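PDB 6EDI: glucokinase from Leishmania braziliensis MHOM/BR/75/M2904, which probably phosphorylates D-glucose with ATP as phosphate donor, as a glucokinase of the actin-like ATPase superfamily. Local coordinates for residues G49-S57 with H68-V76; N156-G164 with V207-S217. All blocks are in the same frame, centred on the assembly; numbering follows the deposited sequence.

How the contacts relate
Both contacts lie in the glucokinase part of the chain, which belongs to the actin-like ATPase superfamily, and they follow one another without nesting or crossing. Contact 1 closes first: strand 51-58 runs out, an eight-residue connection turns the chain, and strand 67-75 returns beside it, a hairpin within the first mixed six-stranded sheet. The last strand of that sheet, 152-156, leads straight into helix 157-170, which opens contact 2. After 34 further residues the chain returns to this helix with the hairpin of strands 205-210 and 214-222, part of the second mixed sheet. Contact 2 therefore joins a helix following the first sheet to the second sheet. The contact centres are 19 Å apart, nearest atoms about 9 Å.

Contact 1: G49-S57 with H68-V76; sequences GTSARVGFS and HIIYVRFKV
The guanidinium of R73 carries the aliphatic part of R53 on one face, with R53 CG 3.9 Å above its plane, while S51 CB meets its edge, 3.6 Å from R73 NH1. R53 also runs alongside the Y71 ring and points the same way; its CD lies 3.4 Å from Y71 CE1, and the R53 guanidinium and the Y71 ring are turned 68° apart. The methylenes thus do the touching, and the cation-pi term is long and at most weak. Among the residues of the other face, the F74 ring has V72 CG1, from its own strand, over one face, and A52 O lies at its edge. V54 CG2 reaches it at an angle, 3.8 Å from F74 CD2. CG1 of V54 lies opposite the backbone N (chi1 -176°), which leaves CG2 beside that nitrogen and against the ring, which also stacks on F87.

The backbones form an antiparallel hairpin, beside strand 41-48 in the six-stranded sheet of an actin-like ATPase fold. A52-F74, V54-V72 and F56-I70 are hydrogen-bonded pairs, and V76 N adds a bond of 2.7 Å to T50 O. At G55 the strands come close, its CA 3.9 Å from Y71 CA, and a beta carbon there would strike I70 O.

R53 NH1 and R73 NH2 stand only 4.2 Å apart. Long, weak ion pairs of R53 with D46 and R73 with E20 probably offset this like charge. Chemically, the hairpin is two-sided: R53 methylenes lie between the Y71 ring and R73 guanidinium on one face, whereas valines and aromatic rings form an apolar layer on the other.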
ATOM      1  N   GLY A  49      -6.136   6.335  25.576  1.00 48.44           N
ATOM      2  CA  GLY A  49      -6.014   6.890  26.915  1.00 50.90           C
ATOM      3  C   GLY A  49      -6.256   5.830  27.975  1.00 46.57           C
ATOM      4  O   GLY A  49      -5.631   4.771  27.958  1.00 51.01           O
ATOM      5  N   THR A  50      -7.163   6.117  28.903  1.00 47.01           N
ATOM      6  CA  THR A  50      -7.525   5.169  29.952  1.00 51.86           C
ATOM      7  C   THR A  50      -8.846   4.522  29.649  1.00 48.24           C
ATOM      8  O   THR A  50      -9.492   3.968  30.542  1.00 49.06           O
ATOM      9  CB  THR A  50      -7.726   5.862  31.303  1.00 50.25           C
ATOM     10  OG1 THR A  50      -8.234   7.190  31.103  1.00 50.93           O
ATOM     11  CG2 THR A  50      -6.442   5.913  32.038  1.00 51.17           C
ATOM     12  N   SER A  51      -9.255   4.604  28.389  1.00 46.69           N
ATOM     13  CA  SER A  51     -10.644   4.375  28.051  1.00 45.19           C
ATOM     14  C   SER A  51     -10.807   3.349  26.949  1.00 41.83           C
ATOM     15  O   SER A  51     -10.265   3.502  25.851  1.00 41.67           O
ATOM     16  CB  SER A  51     -11.278   5.692  27.626  1.00 47.88           C
ATOM     17  OG  SER A  51     -10.476   6.313  26.641  1.00 53.67           O
ATOM     18  N   ALA A  52     -11.560   2.300  27.254  1.00 37.80           N
ATOM     19  CA  ALA A  52     -11.846   1.260  26.284  1.00 38.72           C
ATOM     20  C   ALA A  52     -13.348   1.231  26.049  1.00 39.54           C
ATOM     21  O   ALA A  52     -14.104   0.754  26.894  1.00 38.38           O
ATOM     22  CB  ALA A  52     -11.350  -0.090  26.796  1.00 35.71           C
ATOM     23  N   ARG A  53     -13.797   1.752  24.915  1.00 38.22           N
ATOM     24  CA  ARG A  53     -15.222   1.714  24.633  1.00 32.10           C
ATOM     25  C   ARG A  53     -15.521   0.388  23.964  1.00 32.84           C
ATOM     26  O   ARG A  53     -14.846   0.008  23.018  1.00 27.88           O
ATOM     27  CB  ARG A  53     -15.636   2.901  23.762  1.00 36.17           C
ATOM     28  CG  ARG A  53     -15.340   4.239  24.436  1.00 33.78           C
ATOM     29  CD  ARG A  53     -15.605   5.431  23.542  1.00 34.10           C
ATOM     30  NE  ARG A  53     -14.719   5.455  22.384  1.00 40.95           N
ATOM     31  CZ  ARG A  53     -14.654   6.469  21.528  1.00 44.10           C
ATOM     32  NH1 ARG A  53     -15.424   7.535  21.718  1.00 46.24           N
ATOM     33  NH2 ARG A  53     -13.818   6.422  20.496  1.00 42.95           N
ATOM     34  N   VAL A  54     -16.509  -0.336  24.482  1.00 31.25           N
ATOM     35  CA  VAL A  54     -16.855  -1.648  23.936  1.00 26.94           C
ATOM     36  C   VAL A  54     -18.345  -1.643  23.633  1.00 27.52           C
ATOM     37  O   VAL A  54     -19.141  -1.276  24.482  1.00 27.32           O
ATOM     38  CB  VAL A  54     -16.577  -2.754  24.968  1.00 27.61           C
ATOM     39  CG1 VAL A  54     -16.843  -4.133  24.382  1.00 29.06           C
ATOM     40  CG2 VAL A  54     -15.165  -2.661  25.472  1.00 28.26           C
ATOM     41  N   GLY A  55     -18.741  -2.049  22.436  1.00 26.51           N
ATOM     42  CA  GLY A  55     -20.160  -2.063  22.140  1.00 27.13           C
ATOM     43  C   GLY A  55     -20.534  -2.762  20.848  1.00 27.54           C
ATOM     44  O   GLY A  55     -19.854  -3.673  20.400  1.00 27.77           O
ATOM     45  N   PHE A  56     -21.634  -2.311  20.260  1.00 30.07           N
ATOM     46  CA  PHE A  56     -22.265  -3.005  19.149  1.00 30.07           C
ATOM     47  C   PHE A  56     -22.725  -1.987  18.131  1.00 29.21           C
ATOM     48  O   PHE A  56     -23.113  -0.872  18.485  1.00 29.35           O
ATOM     49  CB  PHE A  56     -23.466  -3.805  19.664  1.00 26.81           C
ATOM     50  CG  PHE A  56     -23.108  -4.797  20.708  1.00 28.61           C
ATOM     51  CD1 PHE A  56     -22.631  -6.046  20.353  1.00 30.71           C
ATOM     52  CD2 PHE A  56     -23.204  -4.465  22.055  1.00 35.25           C
ATOM     53  CE1 PHE A  56     -22.274  -6.966  21.320  1.00 36.49           C
ATOM     54  CE2 PHE A  56     -22.855  -5.369  23.037  1.00 32.88           C
ATOM     55  CZ  PHE A  56     -22.391  -6.623  22.678  1.00 33.65           C
ATOM     56  N   SER A  57     -22.679  -2.367  16.861  1.00 26.42           N
ATOM     57  CA  SER A  57     -23.113  -1.476  15.799  1.00 31.34           C
ATOM     58  C   SER A  57     -23.975  -2.246  14.815  1.00 28.50           C
ATOM     59  O   SER A  57     -23.874  -3.467  14.707  1.00 27.66           O
ATOM     60  CB  SER A  57     -21.912  -0.900  15.053  1.00 28.77           C
ATOM     61  OG  SER A  57     -21.159  -1.953  14.486  1.00 33.72           O
ATOM     62  N   HIS A  68     -25.984   2.900  13.675  1.00 33.65           N
ATOM     63  CA  HIS A  68     -26.196   3.041  15.112  1.00 34.26           C
ATOM     64  C   HIS A  68     -25.075   2.348  15.881  1.00 31.15           C
ATOM     65  O   HIS A  68     -24.637   1.255  15.518  1.00 31.09           O
ATOM     66  CB  HIS A  68     -27.564   2.474  15.531  1.00 37.29           C
ATOM     67  CG  HIS A  68     -28.732   3.219  14.961  1.00 40.80           C
ATOM     68  ND1 HIS A  68     -29.878   2.588  14.530  1.00 52.57           N
ATOM     69  CD2 HIS A  68     -28.930   4.543  14.751  1.00 46.40           C
ATOM     70  CE1 HIS A  68     -30.730   3.489  14.070  1.00 51.89           C
ATOM     71  NE2 HIS A  68     -30.178   4.683  14.194  1.00 51.38           N
ATOM     72  N   ILE A  69     -24.608   2.999  16.942  1.00 30.41           N
ATOM     73  CA  ILE A  69     -23.622   2.401  17.827  1.00 31.92           C
ATOM     74  C   ILE A  69     -24.082   2.600  19.265  1.00 30.59           C
ATOM     75  O   ILE A  69     -24.636   3.641  19.616  1.00 33.45           O
ATOM     76  CB  ILE A  69     -22.206   3.001  17.631  1.00 27.36           C
ATOM     77  CG1 ILE A  69     -21.792   2.931  16.157  1.00 32.25           C
ATOM     78  CG2 ILE A  69     -21.174   2.271  18.477  1.00 31.25           C
ATOM     79  CD1 ILE A  69     -20.416   3.554  15.839  1.00 29.90           C
ATOM     80  N   ILE A  70     -23.893   1.565  20.072  1.00 27.22           N
ATOM     81  CA  ILE A  70     -24.069   1.671  21.509  1.00 31.15           C
ATOM     82  C   ILE A  70     -22.780   1.181  22.132  1.00 29.04           C
ATOM     83  O   ILE A  70     -22.288   0.132  21.754  1.00 27.74           O
ATOM     84  CB  ILE A  70     -25.189   0.757  22.003  1.00 26.50           C
ATOM     85  CG1 ILE A  70     -26.530   1.192  21.445  1.00 33.33           C
ATOM     86  CG2 ILE A  70     -25.238   0.783  23.528  1.00 36.68           C
ATOM     87  CD1 ILE A  70     -26.913   2.583  21.787  1.00 39.71           C
ATOM     88  N   TYR A  71     -22.225   1.906  23.099  1.00 31.39           N
ATOM     89  CA  TYR A  71     -21.014   1.417  23.742  1.00 26.66           C
ATOM     90  C   TYR A  71     -20.988   1.750  25.218  1.00 30.60           C
ATOM     91  O   TYR A  71     -21.607   2.718  25.658  1.00 31.48           O
ATOM     92  CB  TYR A  71     -19.751   1.963  23.054  1.00 30.49           C
ATOM     93  CG  TYR A  71     -19.594   3.460  23.158  1.00 34.52           C
ATOM     94  CD1 TYR A  71     -19.002   4.050  24.274  1.00 37.20           C
ATOM     95  CD2 TYR A  71     -20.042   4.291  22.144  1.00 37.85           C
ATOM     96  CE1 TYR A  71     -18.870   5.418  24.372  1.00 34.19           C
ATOM     97  CE2 TYR A  71     -19.903   5.666  22.242  1.00 35.93           C
ATOM     98  CZ  TYR A  71     -19.319   6.215  23.350  1.00 34.74           C
ATOM     99  OH  TYR A  71     -19.188   7.582  23.422  1.00 40.26           O
ATOM    100  N   VAL A  72     -20.265   0.924  25.967  1.00 26.86           N
ATOM    101  CA  VAL A  72     -19.980   1.165  27.373  1.00 33.26           C
ATOM    102  C   VAL A  72     -18.541   1.638  27.460  1.00 33.31           C
ATOM    103  O   VAL A  72     -17.654   1.060  26.828  1.00 34.41           O
ATOM    104  CB  VAL A  72     -20.123  -0.137  28.177  1.00 34.62           C
ATOM    105  CG1 VAL A  72     -19.720   0.076  29.629  1.00 35.71           C
ATOM    106  CG2 VAL A  72     -21.540  -0.653  28.082  1.00 32.59           C
ATOM    107  N   ARG A  73     -18.292   2.706  28.206  1.00 30.83           N
ATOM    108  CA  ARG A  73     -16.913   3.131  28.392  1.00 35.73           C
ATOM    109  C   ARG A  73     -16.356   2.445  29.625  1.00 38.59           C
ATOM    110  O   ARG A  73     -16.842   2.657  30.735  1.00 36.77           O
ATOM    111  CB  ARG A  73     -16.805   4.650  28.522  1.00 37.59           C
ATOM    112  CG  ARG A  73     -15.378   5.140  28.732  1.00 43.29           C
ATOM    113  CD  ARG A  73     -15.337   6.645  28.933  1.00 47.64           C
ATOM    114  NE  ARG A  73     -16.030   7.371  27.866  1.00 43.46           N
ATOM    115  CZ  ARG A  73     -15.462   7.737  26.722  1.00 47.36           C
ATOM    116  NH1 ARG A  73     -14.192   7.433  26.486  1.00 48.94           N
ATOM    117  NH2 ARG A  73     -16.163   8.395  25.804  1.00 47.22           N
ATOM    118  N   PHE A  74     -15.354   1.597  29.421  1.00 35.37           N
ATOM    119  CA  PHE A  74     -14.669   0.951  30.529  1.00 40.20           C
ATOM    120  C   PHE A  74     -13.405   1.741  30.798  1.00 41.00           C
ATOM    121  O   PHE A  74     -12.919   2.454  29.919  1.00 40.02           O
ATOM    122  CB  PHE A  74     -14.333  -0.504  30.185  1.00 38.36           C
ATOM    123  CG  PHE A  74     -15.530  -1.406  30.121  1.00 38.69           C
ATOM    124  CD1 PHE A  74     -15.976  -2.074  31.254  1.00 36.14           C
ATOM    125  CD2 PHE A  74     -16.209  -1.601  28.922  1.00 38.51           C
ATOM    126  CE1 PHE A  74     -17.090  -2.916  31.199  1.00 36.51           C
ATOM    127  CE2 PHE A  74     -17.318  -2.442  28.859  1.00 33.99           C
ATOM    128  CZ  PHE A  74     -17.755  -3.100  29.999  1.00 37.58           C
ATOM    129  N   LYS A  75     -12.879   1.634  32.013  1.00 42.66           N
ATOM    130  CA  LYS A  75     -11.668   2.352  32.365  1.00 43.36           C
ATOM    131  C   LYS A  75     -10.523   1.380  32.551  1.00 39.96           C
ATOM    132  O   LYS A  75     -10.629   0.431  33.329  1.00 39.21           O
ATOM    133  CB  LYS A  75     -11.874   3.196  33.632  1.00 40.59           C
ATOM    134  CG  LYS A  75     -12.673   4.473  33.397  1.00 49.53           C
ATOM    135  CD  LYS A  75     -14.177   4.196  33.315  1.00 45.82           C
ATOM    136  CE  LYS A  75     -14.909   5.264  32.504  1.00 48.14           C
ATOM    137  NZ  LYS A  75     -16.400   5.111  32.569  1.00 48.86           N
ATOM    138  N   VAL A  76      -9.435   1.612  31.819  1.00 43.48           N
ATOM    139  CA  VAL A  76      -8.215   0.824  31.962  1.00 43.79           C
ATOM    140  C   VAL A  76      -7.486   1.257  33.237  1.00 44.12           C
ATOM    141  O   VAL A  76      -6.613   2.130  33.215  1.00 45.06           O
ATOM    142  CB  VAL A  76      -7.288   0.986  30.742  1.00 39.28           C
ATOM    143  CG1 VAL A  76      -6.259  -0.135  30.715  1.00 38.36           C
ATOM    144  CG2 VAL A  76      -8.109   0.998  29.451  1.00 42.03           C
TER

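Contact 2: N156-G164 with V207-S217; sequences NDLEAGAYG and VVAPGTGVGSS
L158 is the main bump of helix 157-164, and it settles over the backbone where strand 214-217 passes G215 and S216. Its CG lies 3.5 Å from S216 N, and CD2 rests 3.8 Å from G215 CA. The missing side chain of G215 makes the hollow, for a beta carbon there would run into that methyl. The other branch, CD1, reaches across to the neighbouring strand and fits between V207 CG1 and A209 CB, at 4.1 Å from each. One leucine therefore spans both arms of the hairpin, and M349 also touches L158, V207 and A209.

One turn further along the helix, A162 offers a smaller bump. Its CB meets V207 CG2 at 4.0 Å, and S217 OG lies 3.3 Å from the same carbon. The two methyls of V207 thus meet different helix side chains: CG1 faces L158 and CG2 faces A162. V207 has CG1 anti to the backbone N (chi1 -177°), which leaves CG2 beside that nitrogen and able to meet the alanine.

The single polar link across the interface is S217 OG to L158 O, 2.7 Å long. The hydroxyl donates from well above the carbonyl plane, 61° out of it, while A162 N approaches from the opposite face as the regular helical bond. L158 O accepts both without giving up its place in the helix.

The helix axis crosses strand 214-217 at -59°, with a closest approach of 7.1 Å, a short spacing matched by the small G215, S217 and A162. Packing the helix that follows the first sheet onto a hairpin of the second ties together the two sheets of this actin-like fold. The chemistry is that of a mostly apolar helix-on-sheet seam pinned by one serine, which satisfies its hydroxyl on a main-chain carbonyl inside the contact.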
ATOM      1  N   ASN A 156      -5.260  -1.172  13.579  1.00 29.55           N
ATOM      2  CA  ASN A 156      -4.593   0.096  13.855  1.00 30.52           C
ATOM      3  C   ASN A 156      -5.632   1.195  13.879  1.00 30.45           C
ATOM      4  O   ASN A 156      -6.663   1.091  13.217  1.00 28.50           O
ATOM      5  CB  ASN A 156      -3.558   0.415  12.765  1.00 32.39           C
ATOM      6  CG  ASN A 156      -2.196  -0.180  13.062  1.00 39.38           C
ATOM      7  OD1 ASN A 156      -1.475   0.301  13.949  1.00 43.00           O
ATOM      8  ND2 ASN A 156      -1.827  -1.227  12.319  1.00 34.44           N
ATOM      9  N   ASP A 157      -5.365   2.239  14.652  1.00 30.00           N
ATOM     10  CA  ASP A 157      -6.249   3.397  14.749  1.00 33.22           C
ATOM     11  C   ASP A 157      -6.655   3.932  13.355  1.00 27.51           C
ATOM     12  O   ASP A 157      -7.848   4.109  13.060  1.00 23.65           O
ATOM     13  CB  ASP A 157      -5.584   4.463  15.661  1.00 34.45           C
ATOM     14  CG  ASP A 157      -5.986   5.897  15.322  1.00 38.98           C
ATOM     15  OD1 ASP A 157      -7.186   6.181  15.115  1.00 43.20           O
ATOM     16  OD2 ASP A 157      -5.086   6.764  15.296  1.00 43.71           O
ATOM     17  N   LEU A 158      -5.682   4.146  12.482  1.00 25.66           N
ATOM     18  CA  LEU A 158      -5.981   4.696  11.156  1.00 25.88           C
ATOM     19  C   LEU A 158      -6.605   3.671  10.202  1.00 25.79           C
ATOM     20  O   LEU A 158      -7.290   4.034   9.243  1.00 23.25           O
ATOM     21  CB  LEU A 158      -4.732   5.331  10.533  1.00 26.96           C
ATOM     22  CG  LEU A 158      -4.841   6.838  10.464  1.00 28.82           C
ATOM     23  CD1 LEU A 158      -6.064   7.177   9.658  1.00 28.14           C
ATOM     24  CD2 LEU A 158      -4.982   7.380  11.880  1.00 31.09           C
ATOM     25  N   GLU A 159      -6.356   2.396  10.461  1.00 21.65           N
ATOM     26  CA  GLU A 159      -6.993   1.335   9.681  1.00 25.22           C
ATOM     27  C   GLU A 159      -8.479   1.344  10.011  1.00 26.04           C
ATOM     28  O   GLU A 159      -9.342   1.367   9.116  1.00 25.33           O
ATOM     29  CB  GLU A 159      -6.343  -0.010  10.006  1.00 26.85           C
ATOM     30  CG  GLU A 159      -6.993  -1.222   9.359  1.00 31.45           C
ATOM     31  CD  GLU A 159      -6.380  -2.520   9.836  1.00 33.18           C
ATOM     32  OE1 GLU A 159      -5.575  -2.472  10.792  1.00 31.57           O
ATOM     33  OE2 GLU A 159      -6.714  -3.583   9.264  1.00 31.51           O
ATOM     34  N   ALA A 160      -8.783   1.384  11.306  1.00 25.01           N
ATOM     35  CA  ALA A 160     -10.170   1.450  11.732  1.00 26.05           C
ATOM     36  C   ALA A 160     -10.835   2.728  11.223  1.00 22.48           C
ATOM     37  O   ALA A 160     -11.991   2.702  10.837  1.00 23.28           O
ATOM     38  CB  ALA A 160     -10.293   1.316  13.241  1.00 24.63           C
ATOM     39  N   GLY A 161     -10.107   3.840  11.203  1.00 25.74           N
ATOM     40  CA  GLY A 161     -10.672   5.105  10.728  1.00 26.40           C
ATOM     41  C   GLY A 161     -11.077   5.051   9.265  1.00 26.10           C
ATOM     42  O   GLY A 161     -12.148   5.541   8.856  1.00 23.14           O
ATOM     43  N   ALA A 162     -10.208   4.444   8.471  1.00 25.35           N
ATOM     44  CA  ALA A 162     -10.479   4.223   7.057  1.00 23.71           C
ATOM     45  C   ALA A 162     -11.711   3.343   6.856  1.00 22.26           C
ATOM     46  O   ALA A 162     -12.555   3.631   5.994  1.00 22.20           O
ATOM     47  CB  ALA A 162      -9.267   3.625   6.381  1.00 22.77           C
ATOM     48  N   TYR A 163     -11.829   2.274   7.637  1.00 22.25           N
ATOM     49  CA  TYR A 163     -13.054   1.467   7.566  1.00 25.35           C
ATOM     50  C   TYR A 163     -14.292   2.309   7.922  1.00 25.03           C
ATOM     51  O   TYR A 163     -15.398   2.067   7.420  1.00 24.26           O
ATOM     52  CB  TYR A 163     -12.958   0.213   8.445  1.00 23.39           C
ATOM     53  CG  TYR A 163     -12.238  -0.949   7.805  1.00 24.05           C
ATOM     54  CD1 TYR A 163     -12.768  -1.583   6.687  1.00 27.15           C
ATOM     55  CD2 TYR A 163     -11.042  -1.432   8.330  1.00 23.35           C
ATOM     56  CE1 TYR A 163     -12.107  -2.648   6.084  1.00 28.02           C
ATOM     57  CE2 TYR A 163     -10.375  -2.506   7.740  1.00 25.24           C
ATOM     58  CZ  TYR A 163     -10.920  -3.106   6.612  1.00 27.55           C
ATOM     59  OH  TYR A 163     -10.275  -4.165   6.004  1.00 25.88           O
ATOM     60  N   GLY A 164     -14.113   3.299   8.793  1.00 23.89           N
ATOM     61  CA  GLY A 164     -15.207   4.179   9.150  1.00 21.96           C
ATOM     62  C   GLY A 164     -15.643   5.025   7.968  1.00 23.07           C
ATOM     63  O   GLY A 164     -16.837   5.246   7.746  1.00 23.94           O
ATOM     64  N   VAL A 207      -6.044   7.629   2.892  1.00 21.69           N
ATOM     65  CA  VAL A 207      -6.504   8.352   4.086  1.00 25.50           C
ATOM     66  C   VAL A 207      -5.318   8.870   4.884  1.00 24.50           C
ATOM     67  O   VAL A 207      -4.418   8.098   5.233  1.00 25.05           O
ATOM     68  CB  VAL A 207      -7.335   7.453   4.982  1.00 23.77           C
ATOM     69  CG1 VAL A 207      -7.869   8.231   6.164  1.00 23.98           C
ATOM     70  CG2 VAL A 207      -8.483   6.810   4.176  1.00 22.70           C
ATOM     71  N   VAL A 208      -5.314  10.173   5.155  1.00 24.11           N
ATOM     72  CA  VAL A 208      -4.292  10.798   5.998  1.00 26.76           C
ATOM     73  C   VAL A 208      -4.992  11.575   7.118  1.00 22.67           C
ATOM     74  O   VAL A 208      -6.032  12.168   6.870  1.00 23.22           O
ATOM     75  CB  VAL A 208      -3.398  11.729   5.158  1.00 26.36           C
ATOM     76  CG1 VAL A 208      -2.466  12.526   6.041  1.00 30.19           C
ATOM     77  CG2 VAL A 208      -2.594  10.911   4.178  1.00 27.67           C
ATOM     78  N   ALA A 209      -4.443  11.553   8.337  1.00 25.22           N
ATOM     79  CA  ALA A 209      -5.081  12.216   9.491  1.00 24.80           C
ATOM     80  C   ALA A 209      -4.058  12.934  10.351  1.00 24.43           C
ATOM     81  O   ALA A 209      -3.376  12.314  11.177  1.00 25.44           O
ATOM     82  CB  ALA A 209      -5.846  11.223  10.326  1.00 26.64           C
ATOM     83  N   PRO A 210      -3.940  14.249  10.170  1.00 23.15           N
ATOM     84  CA  PRO A 210      -2.946  14.948  10.994  1.00 28.09           C
ATOM     85  C   PRO A 210      -3.460  15.218  12.398  1.00 32.60           C
ATOM     86  O   PRO A 210      -4.667  15.300  12.610  1.00 38.92           O
ATOM     87  CB  PRO A 210      -2.728  16.270  10.241  1.00 31.31           C
ATOM     88  CG  PRO A 210      -3.976  16.472   9.427  1.00 31.19           C
ATOM     89  CD  PRO A 210      -4.500  15.099   9.101  1.00 26.07           C
ATOM     90  N   GLY A 211      -2.529  15.335  13.340  1.00 35.84           N
ATOM     91  CA  GLY A 211      -2.827  15.588  14.739  1.00 36.91           C
ATOM     92  C   GLY A 211      -1.524  15.649  15.512  1.00 34.46           C
ATOM     93  O   GLY A 211      -0.588  16.330  15.091  1.00 37.88           O
ATOM     94  N   THR A 212      -1.454  14.934  16.629  1.00 37.61           N
ATOM     95  CA  THR A 212      -0.189  14.744  17.341  1.00 37.46           C
ATOM     96  C   THR A 212       0.856  14.146  16.400  1.00 37.40           C
ATOM     97  O   THR A 212       1.982  14.652  16.289  1.00 32.35           O
ATOM     98  CB  THR A 212      -0.369  13.845  18.595  1.00 40.29           C
ATOM     99  OG1 THR A 212      -0.660  14.668  19.734  1.00 48.48           O
ATOM    100  CG2 THR A 212       0.889  13.021  18.876  1.00 41.32           C
ATOM    101  N   GLY A 213       0.470  13.069  15.722  1.00 36.08           N
ATOM    102  CA  GLY A 213       1.281  12.498  14.672  1.00 36.22           C
ATOM    103  C   GLY A 213       0.476  12.624  13.403  1.00 31.18           C
ATOM    104  O   GLY A 213      -0.548  13.301  13.390  1.00 36.03           O
ATOM    105  N   VAL A 214       0.927  11.986  12.336  1.00 34.23           N
ATOM    106  CA  VAL A 214       0.150  11.980  11.112  1.00 28.15           C
ATOM    107  C   VAL A 214      -0.116  10.536  10.752  1.00 30.83           C
ATOM    108  O   VAL A 214       0.785   9.815  10.311  1.00 30.95           O
ATOM    109  CB  VAL A 214       0.856  12.751   9.966  1.00 29.95           C
ATOM    110  CG1 VAL A 214       0.033  12.664   8.673  1.00 29.67           C
ATOM    111  CG2 VAL A 214       1.032  14.197  10.351  1.00 31.87           C
ATOM    112  N   GLY A 215      -1.351  10.095  10.974  1.00 24.46           N
ATOM    113  CA  GLY A 215      -1.722   8.746  10.596  1.00 27.78           C
ATOM    114  C   GLY A 215      -2.021   8.602   9.111  1.00 25.85           C
ATOM    115  O   GLY A 215      -2.340   9.585   8.423  1.00 24.85           O
ATOM    116  N   SER A 216      -1.935   7.367   8.621  1.00 25.90           N
ATOM    117  CA  SER A 216      -2.249   7.061   7.235  1.00 25.98           C
ATOM    118  C   SER A 216      -2.707   5.614   7.072  1.00 26.05           C
ATOM    119  O   SER A 216      -2.359   4.742   7.875  1.00 25.77           O
ATOM    120  CB  SER A 216      -1.028   7.284   6.362  1.00 24.01           C
ATOM    121  OG  SER A 216       0.015   6.505   6.870  1.00 25.32           O
ATOM    122  N   SER A 217      -3.486   5.374   6.022  1.00 24.52           N
ATOM    123  CA  SER A 217      -3.994   4.045   5.701  1.00 24.06           C
ATOM    124  C   SER A 217      -4.602   4.089   4.309  1.00 23.84           C
ATOM    125  O   SER A 217      -4.887   5.165   3.761  1.00 21.68           O
ATOM    126  CB  SER A 217      -5.031   3.568   6.734  1.00 21.64           C
ATOM    127  OG  SER A 217      -6.079   4.512   6.888  1.00 25.93           O
TER